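Local coordinates for ketosynthase (Streptomyces sp. MSC090213JE08, PDB 6KXD), which forms part of the ishigamide ketosynthase/chain length factor of a highly reducing type II polyketide synthase, probably serving 3-oxoacyl-[acyl-carrier-protein] synthase chemistry, at residues B[49-54]-B[61-66]; B[94-99]-B[162-167]; B[286-291]-B[351-356]; B[292-297]-B[321-326]. All coordinates share one frame; numbering follows the deposited sequence.

Contact 1: residues B[49-54]-B[61-66]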
loop_
_atom_site.group_PDB
_atom_site.type_symbol
_atom_site.label_atom_id
_atom_site.label_comp_id
_atom_site.label_asym_id
_atom_site.label_seq_id
_atom_site.Cartn_x
_atom_site.Cartn_y
_atom_site.Cartn_z
ATOM N N ALA B 49 -9.004 -28.409 3.859
ATOM C CA ALA B 49 -7.843 -28.706 4.631
ATOM C C ALA B 49 -7.218 -29.985 4.064
ATOM O O ALA B 49 -7.912 -30.909 3.724
ATOM C CB ALA B 49 -8.192 -28.841 6.097
ATOM N N VAL B 50 -5.904 -29.949 3.870
ATOM C CA VAL B 50 -5.113 -31.111 3.503
ATOM C C VAL B 50 -3.890 -31.088 4.405
ATOM O O VAL B 50 -3.633 -30.086 5.087
ATOM C CB VAL B 50 -4.694 -31.112 2.016
ATOM C CG1 VAL B 50 -5.900 -31.172 1.087
ATOM C CG2 VAL B 50 -3.792 -29.915 1.692
ATOM N N LYS B 51 -3.175 -32.210 4.395
ATOM C CA LYS B 51 -1.917 -32.366 5.045
ATOM C C LYS B 51 -0.884 -31.628 4.212
ATOM O O LYS B 51 -0.889 -31.729 2.988
ATOM C CB LYS B 51 -1.597 -33.856 5.183
ATOM C CG LYS B 51 -2.445 -34.559 6.232
ATOM C CD LYS B 51 -2.195 -34.049 7.631
ATOM C CE LYS B 51 -2.954 -34.808 8.697
ATOM N NZ LYS B 51 -3.562 -33.887 9.682
ATOM N N ALA B 52 -0.021 -30.880 4.889
ATOM C CA ALA B 52 0.857 -29.940 4.204
ATOM C C ALA B 52 1.925 -30.740 3.463
ATOM O O ALA B 52 2.327 -31.805 3.926
ATOM C CB ALA B 52 1.468 -28.983 5.183
ATOM N N ASP B 53 2.349 -30.227 2.307
ATOM C CA ASP B 53 3.379 -30.888 1.517
ATOM C C ASP B 53 4.675 -30.930 2.334
ATOM O O ASP B 53 5.015 -29.960 3.000
ATOM C CB ASP B 53 3.580 -30.186 0.176
ATOM C CG ASP B 53 4.241 -31.091 -0.847
ATOM O OD1 ASP B 53 3.571 -32.041 -1.302
ATOM O OD2 ASP B 53 5.431 -30.867 -1.144
ATOM N N ALA B 54 5.394 -32.060 2.272
ATOM C CA ALA B 54 6.686 -32.256 2.982
ATOM C C ALA B 54 7.717 -31.180 2.604
ATOM O O ALA B 54 8.559 -30.788 3.437
ATOM C CB ALA B 54 7.217 -33.636 2.673
ATOM N N SER B 61 1.629 -26.461 12.219
ATOM C CA SER B 61 0.531 -27.345 12.051
ATOM C C SER B 61 0.690 -28.055 10.713
ATOM O O SER B 61 1.185 -27.468 9.736
ATOM C CB SER B 61 -0.773 -26.606 12.105
ATOM O OG SER B 61 -1.831 -27.490 11.782
ATOM N N SER B 62 0.203 -29.294 10.660
ATOM C CA SER B 62 0.352 -30.126 9.480
ATOM C C SER B 62 -0.795 -29.849 8.513
ATOM O O SER B 62 -0.694 -30.165 7.341
ATOM C CB SER B 62 0.399 -31.588 9.854
ATOM O OG SER B 62 -0.741 -31.934 10.637
ATOM N N ASP B 63 -1.898 -29.316 9.049
ATOM C CA ASP B 63 -3.098 -29.115 8.292
ATOM C C ASP B 63 -3.034 -27.721 7.645
ATOM O O ASP B 63 -2.734 -26.733 8.323
ATOM C CB ASP B 63 -4.312 -29.294 9.195
ATOM C CG ASP B 63 -4.563 -30.757 9.544
ATOM O OD1 ASP B 63 -4.092 -31.623 8.783
ATOM O OD2 ASP B 63 -5.268 -31.010 10.532
ATOM N N VAL B 64 -3.297 -27.674 6.334
ATOM C CA VAL B 64 -3.236 -26.430 5.558
ATOM C C VAL B 64 -4.322 -26.446 4.480
ATOM O O VAL B 64 -4.715 -27.488 3.936
ATOM C CB VAL B 64 -1.848 -26.179 4.937
ATOM C CG1 VAL B 64 -0.751 -26.033 5.981
ATOM C CG2 VAL B 64 -1.468 -27.225 3.908
ATOM N N CYS B 65 -4.765 -25.238 4.119
ATOM C CA CYS B 65 -5.679 -25.058 3.052
ATOM C C CYS B 65 -4.940 -24.383 1.898
ATOM O O CYS B 65 -5.073 -23.172 1.663
ATOM C CB CYS B 65 -6.900 -24.255 3.479
ATOM S SG CYS B 65 -7.775 -24.996 4.881
ATOM N N THR B 66 -4.134 -25.186 1.205
ATOM C CA THR B 66 -3.406 -24.722 0.055
ATOM C C THR B 66 -4.316 -24.854 -1.168
ATOM O O THR B 66 -5.327 -25.591 -1.173
ATOM C CB THR B 66 -2.104 -25.521 -0.150
ATOM O OG1 THR B 66 -2.456 -26.877 0.082
ATOM C CG2 THR B 66 -0.965 -25.116 0.761
#
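Lys51 reaches over to Asp63 across a short antiparallel beta hairpin, in which strand 50-51 pairs with strand 63-65. Its side chain starts with CB and CG rising from the strand, CG anti to the carbonyl carbon and beside the backbone N. Bends at chi2 (-64°) and chi4 turn the chain toward Asp63, where CD lies 3.3 Å from Asp63 OD1 and CE passes the same oxygen at nearly the same range. NZ then closes on Asp63 OD1 in a salt bridge of 2.5 Å, a distance so short that its exact value is doubtful and no sign of extra strength. The two charged side chains run side by side and point the same way, on the face of the hairpin that Lys51 and Asp63 share. An alanine in place of Asp63 would probably leave the lysine ammonium without its mate and let the end of that chain swing freely.

In the backbone ladder, Val50 and Val64 form the hydrogen-bonded pair, each N meeting the other's O at 2.7 Å in a nearly straight bond. Ala52 N adds a third bond, to Ser62 O, though it is more bent. Strand 63-65 also pairs in parallel with strand 229-240, Cys65 being bonded to Leu229.

The other face is apolar. Val64 CG2 lies 3.7 Å from Ala52 CB and also meets Val50 CG2, while Phe208 packs on Val64 from a loop. Val50 and Thr66 cross at about a right angle where Val50 CG2 stands 3.7 Å from Thr66 OG1.

Contact 2: residues B[94-99]-B[162-167]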
loop_
_atom_site.group_PDB
_atom_site.type_symbol
_atom_site.label_atom_id
_atom_site.label_comp_id
_atom_site.label_asym_id
_atom_site.label_seq_id
_atom_site.Cartn_x
_atom_site.Cartn_y
_atom_site.Cartn_z
ATOM N N ALA B 94 -4.994 -15.604 -11.095
ATOM C CA ALA B 94 -6.304 -15.054 -10.892
ATOM C C ALA B 94 -6.616 -14.013 -11.972
ATOM O O ALA B 94 -7.767 -13.901 -12.424
ATOM C CB ALA B 94 -6.429 -14.472 -9.509
ATOM N N SER B 95 -5.601 -13.216 -12.363
ATOM C CA SER B 95 -5.796 -12.151 -13.335
ATOM C C SER B 95 -6.248 -12.742 -14.666
ATOM O O SER B 95 -7.017 -12.105 -15.339
ATOM C CB SER B 95 -4.602 -11.246 -13.515
ATOM O OG SER B 95 -3.516 -11.869 -14.152
ATOM N N ASP B 96 -5.653 -13.864 -15.037
ATOM C CA ASP B 96 -6.004 -14.565 -16.262
ATOM C C ASP B 96 -7.463 -15.026 -16.228
ATOM O O ASP B 96 -8.176 -14.866 -17.224
ATOM C CB ASP B 96 -5.107 -15.774 -16.472
ATOM C CG ASP B 96 -3.749 -15.416 -17.050
ATOM O OD1 ASP B 96 -3.436 -14.210 -17.119
ATOM O OD2 ASP B 96 -3.012 -16.365 -17.375
ATOM N N GLY B 97 -7.901 -15.565 -15.087
ATOM C CA GLY B 97 -9.310 -15.989 -14.904
ATOM C C GLY B 97 -10.249 -14.812 -15.049
ATOM O O GLY B 97 -11.375 -14.943 -15.525
ATOM N N LEU B 98 -9.799 -13.627 -14.622
ATOM C CA LEU B 98 -10.626 -12.473 -14.651
ATOM C C LEU B 98 -10.726 -11.906 -16.066
ATOM O O LEU B 98 -11.800 -11.613 -16.501
ATOM C CB LEU B 98 -10.097 -11.416 -13.699
ATOM C CG LEU B 98 -11.023 -10.231 -13.508
ATOM C CD1 LEU B 98 -12.283 -10.700 -12.795
ATOM C CD2 LEU B 98 -10.306 -9.134 -12.744
ATOM N N LEU B 99 -9.587 -11.750 -16.743
ATOM C CA LEU B 99 -9.548 -11.002 -17.994
ATOM C C LEU B 99 -9.725 -11.888 -19.237
ATOM O O LEU B 99 -10.043 -11.358 -20.296
ATOM C CB LEU B 99 -8.223 -10.259 -18.081
ATOM C CG LEU B 99 -7.977 -9.294 -16.935
ATOM C CD1 LEU B 99 -6.646 -8.625 -17.152
ATOM C CD2 LEU B 99 -9.118 -8.283 -16.823
ATOM N N ALA B 162 0.119 -6.070 -14.214
ATOM C CA ALA B 162 0.142 -4.994 -15.222
ATOM C C ALA B 162 1.078 -5.338 -16.369
ATOM O O ALA B 162 0.716 -5.069 -17.532
ATOM C CB ALA B 162 0.517 -3.702 -14.582
ATOM N N ILE B 163 2.225 -5.950 -16.059
ATOM C CA ILE B 163 3.184 -6.352 -17.109
ATOM C C ILE B 163 2.490 -7.404 -17.960
ATOM O O ILE B 163 2.485 -7.311 -19.168
ATOM C CB ILE B 163 4.503 -6.879 -16.533
ATOM C CG1 ILE B 163 5.293 -5.721 -15.916
ATOM C CG2 ILE B 163 5.336 -7.656 -17.559
ATOM C CD1 ILE B 163 6.358 -6.197 -14.981
ATOM N N ARG B 164 1.876 -8.374 -17.276
ATOM C CA ARG B 164 1.266 -9.511 -17.918
ATOM C C ARG B 164 0.153 -9.082 -18.896
ATOM O O ARG B 164 0.081 -9.635 -19.953
ATOM C CB ARG B 164 0.714 -10.482 -16.882
ATOM C CG ARG B 164 0.158 -11.754 -17.496
ATOM C CD ARG B 164 -0.180 -12.747 -16.418
ATOM N NE ARG B 164 -0.609 -14.018 -16.961
ATOM C CZ ARG B 164 0.210 -14.942 -17.368
ATOM N NH1 ARG B 164 1.508 -14.678 -17.396
ATOM N NH2 ARG B 164 -0.259 -16.088 -17.809
ATOM N N HIS B 165 -0.692 -8.108 -18.529
ATOM C CA HIS B 165 -1.878 -7.754 -19.286
ATOM C C HIS B 165 -1.770 -6.370 -19.907
ATOM O O HIS B 165 -2.804 -5.785 -20.289
ATOM C CB HIS B 165 -3.109 -7.845 -18.401
ATOM C CG HIS B 165 -3.323 -9.240 -17.961
ATOM N ND1 HIS B 165 -3.704 -10.260 -18.857
ATOM C CD2 HIS B 165 -3.179 -9.809 -16.756
ATOM C CE1 HIS B 165 -3.772 -11.389 -18.197
ATOM N NE2 HIS B 165 -3.422 -11.145 -16.892
ATOM N N ASP B 166 -0.552 -5.819 -19.890
ATOM C CA ASP B 166 -0.292 -4.507 -20.406
ATOM C C ASP B 166 -1.263 -3.486 -19.823
ATOM O O ASP B 166 -2.013 -2.786 -20.555
ATOM C CB ASP B 166 -0.328 -4.524 -21.942
ATOM C CG ASP B 166 0.499 -3.399 -22.540
ATOM O OD1 ASP B 166 1.009 -2.579 -21.761
ATOM O OD2 ASP B 166 0.626 -3.351 -23.771
ATOM N N LEU B 167 -1.234 -3.336 -18.487
ATOM C CA LEU B 167 -2.074 -2.389 -17.831
ATOM C C LEU B 167 -1.250 -1.180 -17.387
ATOM O O LEU B 167 -0.705 -1.114 -16.272
ATOM C CB LEU B 167 -2.783 -3.078 -16.660
ATOM C CG LEU B 167 -3.560 -4.342 -17.019
ATOM C CD1 LEU B 167 -4.089 -5.033 -15.783
ATOM C CD2 LEU B 167 -4.735 -4.050 -17.945
#
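Arg164 opens this helix-helix packing, which joins the C-terminal end of helix 86-99 to the end of helix 156-165, by gripping Asp96 side-on. With CG anti to the backbone N (chi1 -175°) and the chain extended to NE, it presents NE to Asp96 OD1 and NH2 to Asp96 OD2, both bonds 2.8 Å long and nearly straight. Both oxygens lie near the guanidinium plane; OD2 uses its syn lone pair, whereas OD1 is met on its syn side but tilted from the carboxylate plane.

Next, His165 NE2 donates to Ser95 OG at 2.8 Å, nearly in the ring plane, and that hydroxyl is also hydrogen-bonded to Leu92 O. Asp96 OD1 lies at the same edge, 3.0 Å from His165 CE1. Leu99 CD1 sits over one ring face, 3.7 Å from the centroid in a CH-pi contact, and Arg164 CG lies over the opposite face toward the rim.

At Asp166 phi turns positive and a Schellman motif ends the helix; the residue packs on Ala266 of the neighbouring ketosynthase subunit. Leu167 packs on strand 199-206.

The carboxylate at the ring edge could favour a protonated His165, though the paired Arg164 would probably offset much of that effect.

Contact 3: residues B[286-291]-B[351-356]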
loop_
_atom_site.group_PDB
_atom_site.type_symbol
_atom_site.label_atom_id
_atom_site.label_comp_id
_atom_site.label_asym_id
_atom_site.label_seq_id
_atom_site.Cartn_x
_atom_site.Cartn_y
_atom_site.Cartn_z
ATOM N N GLU B 286 -32.823 -6.039 5.598
ATOM C CA GLU B 286 -32.791 -6.334 4.162
ATOM C C GLU B 286 -31.610 -7.247 3.801
ATOM O O GLU B 286 -31.535 -7.772 2.685
ATOM C CB GLU B 286 -32.611 -5.053 3.363
ATOM C CG GLU B 286 -33.787 -4.099 3.421
ATOM C CD GLU B 286 -33.494 -2.916 2.519
ATOM O OE1 GLU B 286 -33.548 -1.765 3.007
ATOM O OE2 GLU B 286 -33.163 -3.167 1.335
ATOM N N VAL B 287 -30.672 -7.442 4.728
ATOM C CA VAL B 287 -29.487 -8.231 4.408
ATOM C C VAL B 287 -29.889 -9.674 4.185
ATOM O O VAL B 287 -30.489 -10.316 5.038
ATOM C CB VAL B 287 -28.401 -8.138 5.498
ATOM C CG1 VAL B 287 -27.233 -9.046 5.147
ATOM C CG2 VAL B 287 -27.978 -6.703 5.703
ATOM N N TRP B 288 -29.526 -10.186 3.002
ATOM C CA TRP B 288 -29.895 -11.497 2.561
ATOM C C TRP B 288 -28.734 -12.464 2.754
ATOM O O TRP B 288 -28.945 -13.660 3.012
ATOM C CB TRP B 288 -30.360 -11.402 1.101
ATOM C CG TRP B 288 -30.645 -12.695 0.400
ATOM C CD1 TRP B 288 -31.816 -13.405 0.394
ATOM C CD2 TRP B 288 -29.736 -13.411 -0.445
ATOM N NE1 TRP B 288 -31.679 -14.524 -0.383
ATOM C CE2 TRP B 288 -30.416 -14.560 -0.903
ATOM C CE3 TRP B 288 -28.409 -13.189 -0.847
ATOM C CZ2 TRP B 288 -29.812 -15.476 -1.757
ATOM C CZ3 TRP B 288 -27.808 -14.114 -1.672
ATOM C CH2 TRP B 288 -28.507 -15.236 -2.119
ATOM N N ALA B 289 -27.511 -11.934 2.625
ATOM C CA ALA B 289 -26.308 -12.722 2.874
ATOM C C ALA B 289 -25.309 -11.857 3.629
ATOM O O ALA B 289 -25.078 -10.698 3.248
ATOM C CB ALA B 289 -25.710 -13.228 1.572
ATOM N N ALA B 290 -24.825 -12.393 4.746
ATOM C CA ALA B 290 -23.814 -11.743 5.536
ATOM C C ALA B 290 -22.658 -12.718 5.728
ATOM O O ALA B 290 -22.844 -13.829 6.207
ATOM C CB ALA B 290 -24.370 -11.318 6.864
ATOM N N VAL B 291 -21.454 -12.264 5.364
ATOM C CA VAL B 291 -20.286 -13.103 5.316
ATOM C C VAL B 291 -19.191 -12.439 6.128
ATOM O O VAL B 291 -18.533 -11.522 5.674
ATOM C CB VAL B 291 -19.827 -13.391 3.880
ATOM C CG1 VAL B 291 -18.672 -14.347 3.917
ATOM C CG2 VAL B 291 -20.960 -13.959 3.026
ATOM N N ARG B 351 -31.443 -12.114 -6.854
ATOM C CA ARG B 351 -31.470 -10.892 -7.625
ATOM C C ARG B 351 -32.056 -9.762 -6.776
ATOM O O ARG B 351 -33.076 -9.934 -6.157
ATOM C CB ARG B 351 -32.275 -11.014 -8.925
ATOM C CG ARG B 351 -32.180 -9.768 -9.805
ATOM C CD ARG B 351 -32.301 -10.019 -11.316
ATOM N NE ARG B 351 -31.538 -9.063 -12.132
ATOM C CZ ARG B 351 -31.912 -7.809 -12.397
ATOM N NH1 ARG B 351 -33.093 -7.374 -11.995
ATOM N NH2 ARG B 351 -31.102 -6.990 -13.047
ATOM N N GLY B 352 -31.368 -8.624 -6.790
ATOM C CA GLY B 352 -31.664 -7.398 -6.061
ATOM C C GLY B 352 -31.424 -7.492 -4.565
ATOM O O GLY B 352 -31.757 -6.547 -3.875
ATOM N N ARG B 353 -30.851 -8.613 -4.067
ATOM C CA ARG B 353 -30.743 -8.788 -2.628
ATOM C C ARG B 353 -29.489 -8.071 -2.110
ATOM O O ARG B 353 -28.524 -7.931 -2.801
ATOM C CB ARG B 353 -30.693 -10.270 -2.258
ATOM C CG ARG B 353 -31.986 -11.026 -2.528
ATOM C CD ARG B 353 -33.178 -10.492 -1.757
ATOM N NE ARG B 353 -34.329 -11.311 -2.139
ATOM C CZ ARG B 353 -34.912 -12.234 -1.381
ATOM N NH1 ARG B 353 -35.028 -12.043 -0.079
ATOM N NH2 ARG B 353 -35.371 -13.349 -1.937
ATOM N N ILE B 354 -29.512 -7.689 -0.833
ATOM C CA ILE B 354 -28.384 -7.061 -0.188
ATOM C C ILE B 354 -27.469 -8.117 0.434
ATOM O O ILE B 354 -27.892 -9.095 1.089
ATOM C CB ILE B 354 -28.855 -6.040 0.867
ATOM C CG1 ILE B 354 -29.601 -4.872 0.237
ATOM C CG2 ILE B 354 -27.677 -5.532 1.700
ATOM C CD1 ILE B 354 -28.713 -3.985 -0.599
ATOM N N ALA B 355 -26.160 -7.909 0.256
ATOM C CA ALA B 355 -25.184 -8.686 0.926
ATOM C C ALA B 355 -24.228 -7.753 1.680
ATOM O O ALA B 355 -23.930 -6.658 1.302
ATOM C CB ALA B 355 -24.429 -9.555 -0.047
ATOM N N LEU B 356 -23.753 -8.261 2.793
ATOM C CA LEU B 356 -22.840 -7.563 3.675
ATOM C C LEU B 356 -21.635 -8.475 3.888
ATOM O O LEU B 356 -21.808 -9.661 4.230
ATOM C CB LEU B 356 -23.517 -7.300 5.018
ATOM C CG LEU B 356 -22.759 -6.419 6.001
ATOM C CD1 LEU B 356 -23.732 -5.658 6.879
ATOM C CD2 LEU B 356 -21.873 -7.267 6.892
#
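Trp288 and Arg353 meet as flat groups at an angle: Arg353 CG rests over one face of the indole, 3.7 Å from the centroid of the five-membered ring in a CH-pi contact, while Trp288 CD1 lies over a face of the guanidinium. A bend at chi2 (-61°) lays the arginine chain over the indole; the planes stand 51° apart, so the groups are not stacked. Beside them strands 287-291 and 354-360 run parallel, consistent with the thiolase-type fold of this family.

Trp288 also makes a cation-pi contact with Arg318, and an alanine in its place would probably strip both arginines of their aromatic partner and leave the aliphatic part of Arg353 without the surface it rests on. Arg353 NH1 has a long, weak ion pair with a phosphate ion, probably from the crystallisation liquor.

Ile354 O takes two donors, Trp288 N at 2.7 Å and Ala289 N at 3.3 Å. Val287 CG2 packs 4.2 Å from Ile354 CG2, and Leu277 of helix 265-280 packs on both Val287 and Leu356. Ala289 CB and Ala355 CB lie on the same face, and Val340 of helix 332-344 packs on Ala355 and Val291. Leu356 N donates to Ala289 O, and Val291 N to Leu356 O at 2.9 Å.

Contact 4: residues B[292-297]-B[321-326]. With EDO (1,2-ethanediol), chain D.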
loop_
_atom_site.group_PDB
_atom_site.type_symbol
_atom_site.label_atom_id
_atom_site.label_comp_id
_atom_site.label_asym_id
_atom_site.label_seq_id
_atom_site.Cartn_x
_atom_site.Cartn_y
_atom_site.Cartn_z
ATOM N N PRO B 292 -19.027 -12.896 7.390
ATOM C CA PRO B 292 -17.943 -12.458 8.258
ATOM C C PRO B 292 -16.653 -13.135 7.812
ATOM O O PRO B 292 -16.729 -14.137 7.134
ATOM C CB PRO B 292 -18.360 -12.936 9.665
ATOM C CG PRO B 292 -19.438 -13.953 9.446
ATOM C CD PRO B 292 -19.941 -13.843 8.022
ATOM N N CYS B 293 -15.498 -12.638 8.261
ATOM C CA CYS B 293 -14.246 -13.233 7.827
ATOM C C CYS B 293 -13.935 -14.507 8.622
ATOM O O CYS B 293 -13.092 -15.285 8.237
ATOM C CB CYS B 293 -13.083 -12.256 7.919
ATOM S SG CYS B 293 -12.690 -11.738 9.610
ATOM N N ALA B 294 -14.557 -14.645 9.780
ATOM C CA ALA B 294 -14.413 -15.867 10.610
ATOM C C ALA B 294 -12.948 -16.045 11.078
ATOM O O ALA B 294 -12.480 -17.166 11.200
ATOM C CB ALA B 294 -14.888 -17.048 9.816
ATOM N N ALA B 295 -12.229 -14.930 11.287
ATOM C CA ALA B 295 -10.859 -14.946 11.808
ATOM C C ALA B 295 -10.862 -15.810 13.062
ATOM O O ALA B 295 -11.770 -15.665 13.865
ATOM C CB ALA B 295 -10.398 -13.568 12.151
ATOM N N PRO B 296 -9.865 -16.702 13.270
ATOM C CA PRO B 296 -9.856 -17.621 14.418
ATOM C C PRO B 296 -9.260 -16.926 15.655
ATOM O O PRO B 296 -8.272 -17.381 16.218
ATOM C CB PRO B 296 -9.012 -18.777 13.854
ATOM C CG PRO B 296 -7.966 -18.052 13.051
ATOM C CD PRO B 296 -8.712 -16.912 12.377
ATOM N N THR B 297 -9.872 -15.802 16.043
ATOM C CA THR B 297 -9.353 -14.885 17.010
ATOM C C THR B 297 -10.544 -14.397 17.834
ATOM O O THR B 297 -11.682 -14.646 17.444
ATOM C CB THR B 297 -8.600 -13.723 16.357
ATOM O OG1 THR B 297 -9.534 -12.965 15.587
ATOM C CG2 THR B 297 -7.426 -14.178 15.509
ATOM N N SER B 321 -19.527 -20.967 6.052
ATOM C CA SER B 321 -18.496 -20.266 6.821
ATOM C C SER B 321 -17.234 -20.173 5.962
ATOM O O SER B 321 -16.906 -21.112 5.287
ATOM C CB SER B 321 -18.156 -20.913 8.128
ATOM O OG SER B 321 -17.152 -20.141 8.791
ATOM N N MET B 322 -16.572 -19.020 6.026
ATOM C CA MET B 322 -15.240 -18.814 5.453
ATOM C C MET B 322 -14.216 -19.684 6.181
ATOM O O MET B 322 -13.168 -19.945 5.628
ATOM C CB MET B 322 -14.794 -17.355 5.562
ATOM C CG MET B 322 -15.576 -16.425 4.672
ATOM S SD MET B 322 -15.384 -16.864 2.926
ATOM C CE MET B 322 -16.928 -17.701 2.595
ATOM N N GLU B 323 -14.533 -20.178 7.387
ATOM C CA GLU B 323 -13.644 -21.139 8.114
ATOM C C GLU B 323 -13.283 -22.359 7.261
ATOM O O GLU B 323 -12.264 -22.929 7.457
ATOM C CB GLU B 323 -14.306 -21.669 9.389
ATOM C CG GLU B 323 -14.056 -20.798 10.590
ATOM C CD GLU B 323 -14.899 -21.176 11.795
ATOM O OE1 GLU B 323 -14.862 -20.419 12.787
ATOM O OE2 GLU B 323 -15.599 -22.213 11.726
ATOM N N LEU B 324 -14.101 -22.733 6.281
ATOM C CA LEU B 324 -13.821 -23.899 5.471
ATOM C C LEU B 324 -12.532 -23.712 4.645
ATOM O O LEU B 324 -11.961 -24.697 4.194
ATOM C CB LEU B 324 -15.012 -24.125 4.539
ATOM C CG LEU B 324 -16.309 -24.573 5.218
ATOM C CD1 LEU B 324 -17.500 -24.361 4.290
ATOM C CD2 LEU B 324 -16.225 -26.037 5.627
ATOM N N LEU B 325 -12.122 -22.456 4.425
ATOM C CA LEU B 325 -10.891 -22.108 3.648
ATOM C C LEU B 325 -9.665 -21.883 4.534
ATOM O O LEU B 325 -8.576 -21.564 4.016
ATOM C CB LEU B 325 -11.153 -20.838 2.852
ATOM C CG LEU B 325 -12.283 -20.913 1.835
ATOM C CD1 LEU B 325 -12.352 -19.603 1.057
ATOM C CD2 LEU B 325 -12.102 -22.098 0.915
ATOM N N GLY B 326 -9.797 -22.030 5.844
ATOM C CA GLY B 326 -8.802 -21.565 6.741
ATOM C C GLY B 326 -8.786 -20.053 6.796
ATOM O O GLY B 326 -9.633 -19.376 6.185
HETATM C C1 EDO D . -7.656 -10.119 15.737
HETATM O O1 EDO D . -7.854 -10.909 14.536
HETATM C C2 EDO D . -6.827 -10.716 16.881
HETATM O O2 EDO D . -7.613 -10.450 18.040
HETATM O O HOH W 1 -17.816 -16.675 7.236
#
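Ala294 takes a left-handed backbone conformation (phi 63°, psi 32°), its CA lies 5.9 Å from Glu323 CA, and no direct hydrogen bond joins the two loops. Its methyl points at the start of the 3-10 segment 322-325, where CB touches Glu323 CG at 3.9 Å and lies 4.0 Å from Ser321 OG. Met322 approaches from the same region: its CG stands 3.6 Å from Pro292 O and its CB near Cys293 O. Bends at chi2 and chi3 carry the rest of that chain away, toward Gln336 and Ala339 of helix 332-344.

The 3-10 segment is introduced by an ST turn, in which Ser321 OG accepts from Glu323 N at 3.0 Å. The facing loop links strand 287-291 to helix 298-310, so the contact brings the run-in to that helix against the run-in to helix 332-344. One water bridges the gap, donating to Pro292 O at 2.8 Å and accepting from Met322 N at 2.9 Å.

Farther along, Pro296 centres an inverse gamma turn, and Thr297 is the N-cap of helix 298-310, its OG1 bonded to Gly300 N. The same Thr297 OG1 shares a hydrogen bond of 2.9 Å with O1 of an ethanediol, probably from the crystallisation liquor.

Overall arrangement
Contacts 2 and 3 are buried and contacts 1 and 4 only partly so, but polarity does not simply follow depth. Contact 2 joins two helices through a charged pair and an imidazole, whereas contact 3 joins parallel strands by backbone bonds and apolar packing, with an arginine at its exposed end. Contact 1 is an antiparallel hairpin carrying a salt bridge, and contact 4 is loop packing helped by a water. Contact 4 is nested within the loop closed by contact 3 and touches it through Val291 and Met322; it also meets contact 1, where Cys65 packs against Leu325. Contact 2 stands apart, on the other side of the chain's centre from contact 4.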